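Local coordinates for transferrin binding protein B (Actinobacillus suis, PDB 3PQU) that binds host transferrin, probably as an outer-membrane lipoprotein that takes part in bacterial iron acquisition, at residues Asp470-Phe473 with Ser474-Lys477; Gly372-Phe375 with Lys376-Lys379; Thr333-Ile336 with Ile337-Thr340; Phe311-Asn314 with Asn315-Phe319; Lys110-Asp113 with Lys114-Asn117. All coordinates share one frame; numbering follows the deposited sequence.

Contact 1: Asp470-Phe473 with Ser474-Lys477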
# COMPACT_ATOMS: atom_id res chain seq x y z
N ASP A 470 3.38 5.77 -33.20
CA ASP A 470 4.59 5.22 -33.77
C ASP A 470 5.64 5.34 -32.69
O ASP A 470 5.91 6.43 -32.17
CB ASP A 470 5.00 5.97 -35.04
CG ASP A 470 3.99 5.83 -36.16
OD1 ASP A 470 3.63 6.86 -36.77
OD2 ASP A 470 3.54 4.69 -36.41
N VAL A 471 6.21 4.20 -32.31
CA VAL A 471 7.24 4.18 -31.28
C VAL A 471 8.58 3.77 -31.88
O VAL A 471 8.72 2.69 -32.45
CB VAL A 471 6.85 3.23 -30.13
CG1 VAL A 471 8.00 3.07 -29.15
CG2 VAL A 471 5.61 3.76 -29.42
N ASN A 472 9.56 4.66 -31.77
CA ASN A 472 10.90 4.39 -32.29
C ASN A 472 11.88 4.24 -31.15
O ASN A 472 12.38 5.23 -30.61
CB ASN A 472 11.35 5.51 -33.22
CG ASN A 472 12.56 5.13 -34.06
OD1 ASN A 472 13.53 4.55 -33.56
ND2 ASN A 472 12.52 5.46 -35.35
N PHE A 473 12.15 3.00 -30.77
CA PHE A 473 13.05 2.72 -29.66
C PHE A 473 14.49 3.09 -30.02
O PHE A 473 15.30 3.39 -29.14
CB PHE A 473 12.95 1.26 -29.22
CG PHE A 473 11.64 0.90 -28.58
CD1 PHE A 473 11.31 1.38 -27.32
CD2 PHE A 473 10.73 0.07 -29.23
CE1 PHE A 473 10.09 1.05 -26.71
CE2 PHE A 473 9.51 -0.28 -28.63
CZ PHE A 473 9.19 0.22 -27.37
N SER A 474 14.81 3.10 -31.31
CA SER A 474 16.16 3.45 -31.76
C SER A 474 16.54 4.89 -31.44
O SER A 474 17.53 5.15 -30.75
CB SER A 474 16.35 3.14 -33.24
OG SER A 474 16.73 1.80 -33.42
N ASP A 475 15.76 5.84 -31.94
CA ASP A 475 16.03 7.24 -31.62
C ASP A 475 15.09 7.77 -30.55
O ASP A 475 14.80 8.97 -30.49
CB ASP A 475 16.01 8.13 -32.88
CG ASP A 475 14.80 7.89 -33.74
OD1 ASP A 475 13.72 7.61 -33.18
OD2 ASP A 475 14.92 8.01 -34.98
N LYS A 476 14.63 6.85 -29.70
CA LYS A 476 13.88 7.18 -28.49
C LYS A 476 12.77 8.21 -28.71
O LYS A 476 12.75 9.25 -28.06
CB LYS A 476 14.82 7.65 -27.39
CG LYS A 476 15.83 6.60 -26.95
CD LYS A 476 15.12 5.36 -26.42
CE LYS A 476 16.11 4.28 -26.04
NZ LYS A 476 17.04 4.72 -24.97
N LYS A 477 11.85 7.90 -29.61
CA LYS A 477 10.74 8.81 -29.89
C LYS A 477 9.38 8.13 -29.92
O LYS A 477 9.23 7.01 -30.41
CB LYS A 477 10.98 9.56 -31.20
CG LYS A 477 12.08 10.60 -31.12
CD LYS A 477 11.53 12.01 -31.34
CE LYS A 477 10.73 12.49 -30.15
NZ LYS A 477 10.11 13.83 -30.40
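The amide of Asn-472 and the carboxylate of Asp-475 lie close together across the turn, their planes 39° apart. Their side chains cross at about a right angle. The approach of Asp-475 OD1 to the amide carbon is modelled too tightly, so its detail is doubtful. The second flat group is the ring of Phe-473. On one face of the ring, Val-471 CG1 of the preceding strand sits 3.5 Å above the plane, offset toward the rim.

Asn-472 is the residue on which the turn closes. Its CG lies opposite the backbone N (chi1 -166°), which carries the amide over the turn. There OD1 accepts the backbone N of Asp-475 at 3.0 Å. The donor stands above the carbonyl plane, not on a lone pair. The main chain of Asn-472 is held by two further bonds. Its N gives a short, straight bond of 2.7 Å to Lys-477 O, and Lys-477 N returns one of 2.9 Å to Asn-472 O. The chain of Lys-476 bends at chi2 (-60°). This lays CD and CE beside Phe-473 O, with CE 3.3 Å from that oxygen.

Around the turn, Phe-473 packs on Ile-498, Tyr-439 and Met-431. Asp-470 OD2 forms a salt bridge with Lys-438 NZ on the neighbouring strand 436-448.

Lys-476 has a left-handed backbone, with phi and psi both positive. It shares the place opposite Asn-472 with Lys-477. This is a G1 beta bulge, closing the hairpin between strands 467-472 and 477-482 of the C-lobe beta barrel.

Contact 2: Gly372-Phe375 with Lys376-Lys379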
# COMPACT_ATOMS: atom_id res chain seq x y z
N GLY A 372 -13.23 -7.85 -16.70
CA GLY A 372 -14.59 -8.26 -17.01
C GLY A 372 -14.68 -8.96 -18.35
O GLY A 372 -13.69 -9.05 -19.09
N VAL A 373 -15.87 -9.45 -18.67
CA VAL A 373 -16.09 -10.23 -19.87
C VAL A 373 -16.07 -9.37 -21.13
O VAL A 373 -15.80 -9.86 -22.22
CB VAL A 373 -17.42 -11.03 -19.80
CG1 VAL A 373 -17.42 -11.95 -18.58
CG2 VAL A 373 -18.62 -10.08 -19.75
N ASN A 374 -16.36 -8.08 -20.98
CA ASN A 374 -16.46 -7.17 -22.11
C ASN A 374 -15.15 -6.46 -22.45
O ASN A 374 -14.16 -6.57 -21.71
CB ASN A 374 -17.55 -6.13 -21.86
CG ASN A 374 -18.93 -6.75 -21.79
OD1 ASN A 374 -19.24 -7.68 -22.53
ND2 ASN A 374 -19.77 -6.24 -20.90
N PHE A 375 -15.14 -5.73 -23.56
CA PHE A 375 -13.99 -4.93 -23.95
C PHE A 375 -13.66 -3.90 -22.88
O PHE A 375 -12.52 -3.78 -22.46
CB PHE A 375 -14.23 -4.21 -25.28
CG PHE A 375 -13.14 -3.25 -25.65
CD1 PHE A 375 -11.92 -3.72 -26.11
CD2 PHE A 375 -13.34 -1.88 -25.54
CE1 PHE A 375 -10.91 -2.84 -26.45
CE2 PHE A 375 -12.33 -0.99 -25.89
CZ PHE A 375 -11.12 -1.47 -26.35
N LYS A 376 -14.68 -3.15 -22.45
CA LYS A 376 -14.56 -2.34 -21.25
C LYS A 376 -15.75 -2.68 -20.36
O LYS A 376 -16.82 -3.04 -20.85
CB LYS A 376 -14.49 -0.84 -21.58
CG LYS A 376 -15.80 -0.16 -21.94
CD LYS A 376 -15.55 1.31 -22.26
CE LYS A 376 -16.84 2.11 -22.39
NZ LYS A 376 -16.57 3.49 -22.88
N ASN A 377 -15.54 -2.61 -19.04
CA ASN A 377 -16.52 -3.12 -18.09
C ASN A 377 -16.82 -2.13 -16.99
O ASN A 377 -15.93 -1.46 -16.48
CB ASN A 377 -16.01 -4.44 -17.49
CG ASN A 377 -15.72 -5.48 -18.56
OD1 ASN A 377 -16.60 -6.23 -18.96
ND2 ASN A 377 -14.47 -5.51 -19.04
N SER A 378 -18.10 -2.03 -16.63
CA SER A 378 -18.50 -1.13 -15.56
C SER A 378 -18.65 -1.88 -14.23
O SER A 378 -19.21 -2.97 -14.18
CB SER A 378 -19.82 -0.44 -15.91
OG SER A 378 -20.26 0.38 -14.84
N LYS A 379 -18.15 -1.27 -13.16
CA LYS A 379 -18.25 -1.85 -11.84
C LYS A 379 -18.93 -0.86 -10.89
O LYS A 379 -18.61 0.33 -10.89
CB LYS A 379 -16.86 -2.21 -11.30
CG LYS A 379 -16.04 -3.09 -12.22
CD LYS A 379 -16.65 -4.47 -12.40
CE LYS A 379 -15.75 -5.35 -13.26
NZ LYS A 379 -16.27 -6.74 -13.35
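The backbone bends back on itself as it enters strand 376-383, bringing the CA atoms of Gly-372 and Asn-377 to 5.6 Å. The side chain of Asn-377 fills the inside of the bend and holds it with two bonds to a single residue, Asn-374. Its OD1 accepts Asn-374 N at 2.7 Å, with the donor in the carbonyl plane and on a lone pair. Its ND2 gives a bond of 2.9 Å to Asn-374 O, which it meets from above the carbonyl plane. The two bonds use both ends of the amide, so its rotation is fixed.

Asn-377 CG lies beside its own backbone N (chi1 -57°), and this turns the amide into the loop. Gly-372 has no side chain, and its CA comes to 3.4 Å from Asn-377 CG. Asn-374 CB packs against the same corner, 3.1 Å from Asn-377 OD1. The two side-chain amides are almost parallel, with planes 5° apart.

The lysines of the strand find partners elsewhere. Lys-379 NZ bonds to Ala-371 O, just before the bend, while Lys-376 NZ reaches Ala-457 O. Phe-375 packs on Cys-393 and Cys-394, which form a disulfide between adjacent residues.

This is a loop closed by an asparagine side chain bonded to main-chain N and O, at the start of strand 376-383, which pairs with strand 386-393 in the antiparallel sheet of the C-lobe handle.

Contact 3: Thr333-Ile336 with Ile337-Thr340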
# COMPACT_ATOMS: atom_id res chain seq x y z
N THR A 333 16.52 5.83 -8.70
CA THR A 333 15.38 4.93 -8.61
C THR A 333 14.86 4.58 -9.99
O THR A 333 15.14 5.25 -10.98
CB THR A 333 14.25 5.54 -7.79
OG1 THR A 333 13.81 6.76 -8.39
CG2 THR A 333 14.72 5.82 -6.37
N GLU A 334 14.11 3.49 -10.05
CA GLU A 334 13.46 3.10 -11.28
C GLU A 334 11.96 2.94 -11.00
O GLU A 334 11.56 2.26 -10.05
CB GLU A 334 14.06 1.80 -11.81
CG GLU A 334 13.34 1.24 -13.01
CD GLU A 334 14.12 0.14 -13.70
OE1 GLU A 334 15.37 0.21 -13.72
OE2 GLU A 334 13.49 -0.80 -14.21
N ARG A 335 11.14 3.59 -11.82
CA ARG A 335 9.71 3.61 -11.58
C ARG A 335 9.09 2.24 -11.86
O ARG A 335 9.41 1.62 -12.86
CB ARG A 335 9.05 4.68 -12.45
CG ARG A 335 7.63 4.95 -12.06
CD ARG A 335 7.15 6.31 -12.57
NE ARG A 335 5.84 6.62 -12.00
CZ ARG A 335 5.65 7.33 -10.89
NH1 ARG A 335 6.69 7.84 -10.23
NH2 ARG A 335 4.42 7.54 -10.45
N ILE A 336 8.22 1.77 -10.96
CA ILE A 336 7.54 0.49 -11.15
C ILE A 336 6.04 0.60 -11.43
O ILE A 336 5.45 -0.28 -12.05
CB ILE A 336 7.71 -0.47 -9.96
CG1 ILE A 336 7.30 0.21 -8.64
CG2 ILE A 336 9.13 -0.98 -9.88
CD1 ILE A 336 7.12 -0.80 -7.49
N ILE A 337 5.43 1.69 -10.98
CA ILE A 337 3.98 1.83 -11.01
C ILE A 337 3.54 3.22 -11.44
O ILE A 337 4.14 4.22 -11.05
CB ILE A 337 3.38 1.56 -9.60
CG1 ILE A 337 3.65 0.12 -9.16
CG2 ILE A 337 1.89 1.83 -9.59
CD1 ILE A 337 3.24 -0.17 -7.67
N ASP A 338 2.50 3.27 -12.26
CA ASP A 338 1.75 4.50 -12.46
C ASP A 338 0.34 4.24 -11.93
O ASP A 338 -0.24 3.18 -12.19
CB ASP A 338 1.69 4.89 -13.95
CG ASP A 338 3.02 5.41 -14.48
OD1 ASP A 338 3.69 6.18 -13.76
OD2 ASP A 338 3.39 5.07 -15.62
N ALA A 339 -0.20 5.18 -11.17
CA ALA A 339 -1.58 5.13 -10.71
C ALA A 339 -2.03 6.55 -10.36
O ALA A 339 -1.69 7.08 -9.29
CB ALA A 339 -1.74 4.17 -9.50
N THR A 340 -2.79 7.14 -11.28
CA THR A 340 -3.14 8.55 -11.26
C THR A 340 -4.65 8.75 -11.42
O THR A 340 -5.32 7.99 -12.10
CB THR A 340 -2.48 9.32 -12.44
OG1 THR A 340 -1.05 9.18 -12.38
CG2 THR A 340 -2.84 10.79 -12.39
O HOH W 1 1.55 7.66 -10.93
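A salt bridge between Arg-335 and Asp-338 spans a break in strand 333-343, which belongs to the beta sheet of the C-lobe handle. Arg-335 NE meets Asp-338 OD1 at 2.8 Å, and the bond is fairly straight, with an N-H...O angle of 158°. The carboxylate oxygen lies close to the guanidinium plane. The two flat groups are nearly coplanar, 26° apart, although the side chains run at about a right angle to each other. Arg-335 reaches this place on a chain extended from CG to NE, which runs along the strand past Ile-337 O.

A water extends the same link. It accepts from Arg-335 NH2 at 2.9 Å and from Ala-339 N at 3.0 Å, and it too lies in the guanidinium plane. The arginine edge thus holds both a side chain and, through the water, the main chain beyond the break.

Ile-336 and Ile-337 carry the apolar part. Neighbours in sequence, they touch through CG1 and CG1 at 3.7 Å, and their CD1 methyls are 3.9 Å apart.

Both charges have second partners. Arg-335 NH1 pairs with Glu-163 OE1. Asp-338 OD2 takes Arg-425 NE and the hydroxyl of Tyr-538.

With two arginines and a tyrosine hydroxyl round it, the carboxylate of Asp-338 is probably kept ionised. The chemistry implies a small charge network linking strand 333-343 to Glu-163 of strand 163-165, to Arg-425, and to Tyr-538 of the C-lobe barrel strand 531-538.

Contact 4: Phe311-Asn314 with Asn315-Phe319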
# COMPACT_ATOMS: atom_id res chain seq x y z
N PHE A 311 4.12 -10.29 10.71
CA PHE A 311 4.01 -11.72 10.53
C PHE A 311 3.23 -12.37 11.66
O PHE A 311 3.06 -11.77 12.72
CB PHE A 311 5.39 -12.39 10.30
CG PHE A 311 6.32 -12.32 11.49
CD1 PHE A 311 6.26 -13.28 12.50
CD2 PHE A 311 7.29 -11.32 11.59
CE1 PHE A 311 7.15 -13.23 13.58
CE2 PHE A 311 8.18 -11.27 12.67
CZ PHE A 311 8.10 -12.22 13.65
N PHE A 312 2.73 -13.58 11.40
CA PHE A 312 1.90 -14.33 12.33
C PHE A 312 2.47 -15.76 12.40
O PHE A 312 2.58 -16.43 11.37
CB PHE A 312 0.46 -14.30 11.82
CG PHE A 312 -0.56 -14.92 12.75
CD1 PHE A 312 -0.48 -14.73 14.13
CD2 PHE A 312 -1.63 -15.66 12.23
CE1 PHE A 312 -1.44 -15.29 14.98
CE2 PHE A 312 -2.61 -16.20 13.08
CZ PHE A 312 -2.51 -16.01 14.46
N THR A 313 2.86 -16.21 13.59
CA THR A 313 3.60 -17.47 13.68
C THR A 313 2.70 -18.66 13.33
O THR A 313 1.47 -18.56 13.39
CB THR A 313 4.34 -17.68 15.03
OG1 THR A 313 3.40 -17.68 16.11
CG2 THR A 313 5.42 -16.59 15.26
N ASN A 314 3.33 -19.75 12.91
CA ASN A 314 2.59 -20.90 12.41
C ASN A 314 1.76 -21.58 13.48
O ASN A 314 0.71 -22.15 13.18
CB ASN A 314 3.52 -21.92 11.72
CG ASN A 314 4.29 -21.32 10.56
OD1 ASN A 314 3.80 -20.41 9.89
ND2 ASN A 314 5.51 -21.81 10.32
N ASN A 315 2.23 -21.52 14.72
CA ASN A 315 1.47 -22.08 15.85
C ASN A 315 0.59 -21.00 16.52
O ASN A 315 0.12 -21.20 17.62
CB ASN A 315 2.43 -22.65 16.89
CG ASN A 315 3.36 -21.57 17.48
OD1 ASN A 315 3.74 -20.65 16.79
ND2 ASN A 315 3.71 -21.70 18.74
N LYS A 316 0.42 -19.84 15.86
CA LYS A 316 -0.45 -18.75 16.36
C LYS A 316 -0.06 -18.18 17.74
O LYS A 316 -0.89 -17.62 18.46
CB LYS A 316 -1.92 -19.22 16.37
CG LYS A 316 -2.39 -19.77 15.00
CD LYS A 316 -3.86 -20.14 15.03
CE LYS A 316 -4.39 -20.40 13.63
NZ LYS A 316 -3.46 -21.25 12.85
N SER A 317 1.21 -18.31 18.11
CA SER A 317 1.68 -17.85 19.40
C SER A 317 2.00 -16.36 19.40
O SER A 317 2.17 -15.77 20.46
CB SER A 317 2.96 -18.59 19.79
OG SER A 317 3.97 -18.40 18.80
N LEU A 318 2.11 -15.75 18.21
CA LEU A 318 2.70 -14.41 18.09
C LEU A 318 2.27 -13.62 16.85
O LEU A 318 2.31 -14.13 15.72
CB LEU A 318 4.24 -14.48 18.09
CG LEU A 318 4.95 -13.15 18.42
CD1 LEU A 318 5.13 -13.03 19.90
CD2 LEU A 318 6.31 -13.07 17.76
N PHE A 319 1.87 -12.37 17.08
CA PHE A 319 1.65 -11.40 16.00
C PHE A 319 2.72 -10.32 16.18
O PHE A 319 2.83 -9.74 17.25
CB PHE A 319 0.22 -10.79 16.06
CG PHE A 319 -0.01 -9.65 15.06
CD1 PHE A 319 -0.09 -9.91 13.70
CD2 PHE A 319 -0.10 -8.34 15.50
CE1 PHE A 319 -0.27 -8.87 12.78
CE2 PHE A 319 -0.29 -7.28 14.59
CZ PHE A 319 -0.37 -7.56 13.23
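Thr-313 and Ser-317 touch through their hydroxyls, with Thr-313 OG1 2.8 Å from Ser-317 OG. Asn-315 OD1 is also close, 3.1 Å from Thr-313 OG1, so three side-chain oxygens gather inside the turn. Thr-313 OG1 sits between its backbone N and carbonyl carbon (chi1 61°), which points it into the turn. Its CG2 lies instead against Leu-318 CB at 3.7 Å.

The main chain holds this polar group in place. Thr-313 N bonds to Leu-318 O at 3.0 Å, with an N-H...O angle of 162°. Lys-316 N bonds to Thr-313 O at 3.0 Å from above the carbonyl plane. The latter closes a type I beta turn from Thr-313 to Lys-316, and Lys-316 has a left-handed backbone.

The ring of Phe-312 packs beside the turn. Its edge takes Leu-318 O near the ring plane, 3.3 Å from CD1. Its CZ touches Lys-316 CB at 3.8 Å, so the aliphatic start of the lysine packs against the end of the ring at CZ. Phe-312 and Phe-319 form an antiparallel non-hydrogen-bonded pair and share one face of the sheet.

Farther out, Asn-315 OD1 bonds to Thr-290 OG1, Ser-317 OG to Ile-288 O, and Asn-314 OD1 to Asn-293 N. Phe-311 stacks edge-to-face with Tyr-264. The hairpin joins strands 306-312 and 318-326 of the N-lobe barrel. It lies between strands 292-300 and 170-183, and Phe-319 packs on strand 43-47 of the five-stranded sheet.

Contact 5: Lys110-Asp113 with Lys114-Asn117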
# COMPACT_ATOMS: atom_id res chain seq x y z
N LYS A 110 7.86 9.91 24.49
CA LYS A 110 8.06 10.15 25.93
C LYS A 110 9.22 9.37 26.56
O LYS A 110 9.57 9.61 27.71
CB LYS A 110 6.76 9.90 26.70
CG LYS A 110 5.67 10.92 26.37
CD LYS A 110 4.36 10.62 27.11
CE LYS A 110 3.28 11.62 26.71
NZ LYS A 110 1.98 11.33 27.35
N GLN A 111 9.79 8.44 25.80
CA GLN A 111 11.00 7.71 26.19
C GLN A 111 11.84 7.48 24.95
O GLN A 111 11.34 7.58 23.82
CB GLN A 111 10.66 6.35 26.80
CG GLN A 111 9.91 6.38 28.10
CD GLN A 111 10.73 7.00 29.22
OE1 GLN A 111 11.94 6.79 29.31
NE2 GLN A 111 10.06 7.76 30.08
N GLU A 112 13.12 7.17 25.13
CA GLU A 112 13.98 6.93 23.97
C GLU A 112 13.39 5.92 22.99
O GLU A 112 13.39 6.14 21.78
CB GLU A 112 15.37 6.51 24.40
CG GLU A 112 16.14 7.61 25.08
CD GLU A 112 16.27 8.85 24.21
OE1 GLU A 112 16.27 9.97 24.76
OE2 GLU A 112 16.35 8.70 22.97
N ASP A 113 12.88 4.81 23.51
CA ASP A 113 12.31 3.77 22.63
C ASP A 113 11.00 4.18 21.94
O ASP A 113 10.51 3.48 21.05
CB ASP A 113 12.11 2.45 23.39
CG ASP A 113 11.00 2.54 24.43
OD1 ASP A 113 10.85 3.62 25.05
OD2 ASP A 113 10.30 1.52 24.65
N LYS A 114 10.44 5.31 22.33
CA LYS A 114 9.23 5.81 21.67
C LYS A 114 9.51 7.06 20.82
O LYS A 114 8.58 7.77 20.40
CB LYS A 114 8.09 6.02 22.67
CG LYS A 114 7.79 4.75 23.49
CD LYS A 114 6.51 4.85 24.30
CE LYS A 114 6.73 5.67 25.56
NZ LYS A 114 5.43 6.01 26.20
N LYS A 115 10.79 7.34 20.58
CA LYS A 115 11.19 8.40 19.64
C LYS A 115 11.57 7.71 18.34
O LYS A 115 12.65 7.14 18.22
CB LYS A 115 12.36 9.22 20.19
CG LYS A 115 12.06 9.97 21.47
CD LYS A 115 13.32 10.63 22.05
CE LYS A 115 12.97 11.41 23.32
NZ LYS A 115 14.17 12.01 23.97
N ARG A 116 10.66 7.73 17.39
CA ARG A 116 10.83 6.95 16.17
C ARG A 116 10.57 7.85 14.98
O ARG A 116 9.43 8.12 14.62
CB ARG A 116 9.87 5.76 16.17
CG ARG A 116 9.96 4.86 17.41
CD ARG A 116 9.05 3.66 17.22
NE ARG A 116 9.09 2.73 18.35
CZ ARG A 116 8.51 1.54 18.35
NH1 ARG A 116 7.85 1.13 17.26
NH2 ARG A 116 8.59 0.76 19.43
N ASN A 117 11.64 8.30 14.37
CA ASN A 117 11.57 9.34 13.34
C ASN A 117 11.30 8.76 11.96
O ASN A 117 12.24 8.57 11.18
CB ASN A 117 12.87 10.16 13.32
CG ASN A 117 12.80 11.35 12.37
OD1 ASN A 117 11.79 12.06 12.30
ND2 ASN A 117 13.89 11.59 11.65
O HOH W 2 8.98 0.37 22.37
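Glu-112 and Lys-115 run obliquely across each other and meet in a salt bridge over a short 3-10 turn in a loop of the N-lobe handle. Lys-115 is extended beyond CG, while Glu-112 bends at chi2 (-57°) to come back to it. Lys-115 NZ reaches Glu-112 OE1 at 3.0 Å from above the carboxylate plane. Two backbone bonds close the turn. Lys-114 N bonds to Gln-111 O at 2.9 Å, and Lys-115 N to Glu-112 O at 3.1 Å.

Asp-113 and Lys-114 lie side by side and point the same way. Asp-113 OD1 touches Lys-114 CG at 3.6 Å, but their charges go to other partners: Lys-114 NZ pairs with Asp-108 OD2, and Asp-113 OD2 with Arg-211 NH1. Arg-116 doubles back along the turn on a straight chain, and its NH1 pairs with Asp-177 OD1. This places the loop against strand 170-183.

The guanidinium of Arg-116 is held flat at its edge. NE bonds to Asp-113 O at 3.1 Å, almost straight at 174°, in both the carbonyl and guanidinium planes. Beside it, water 2 accepts from Arg-116 NH2 at 3.0 Å and donates to Asp-113 OD2 at 2.9 Å.

All five are short-range contacts, in series along the chain and without touching one another. Contact 4 is the most buried. It joins two barrel strands with aromatic packing and neutral hydroxyls and amides. Contact 1 also closes a barrel hairpin, but in the other lobe, with its centre about 52 Å from that of contact 4. Contact 2 lies at the surface and rests on one asparagine amide. Contacts 2 and 3 reach the same handle sheet, their centres about 25 Å apart. Contacts 3 and 5 rely on charge. In each, a water lies at the edge of an arginine guanidinium, and each passes salt bridges on to other parts of the chain.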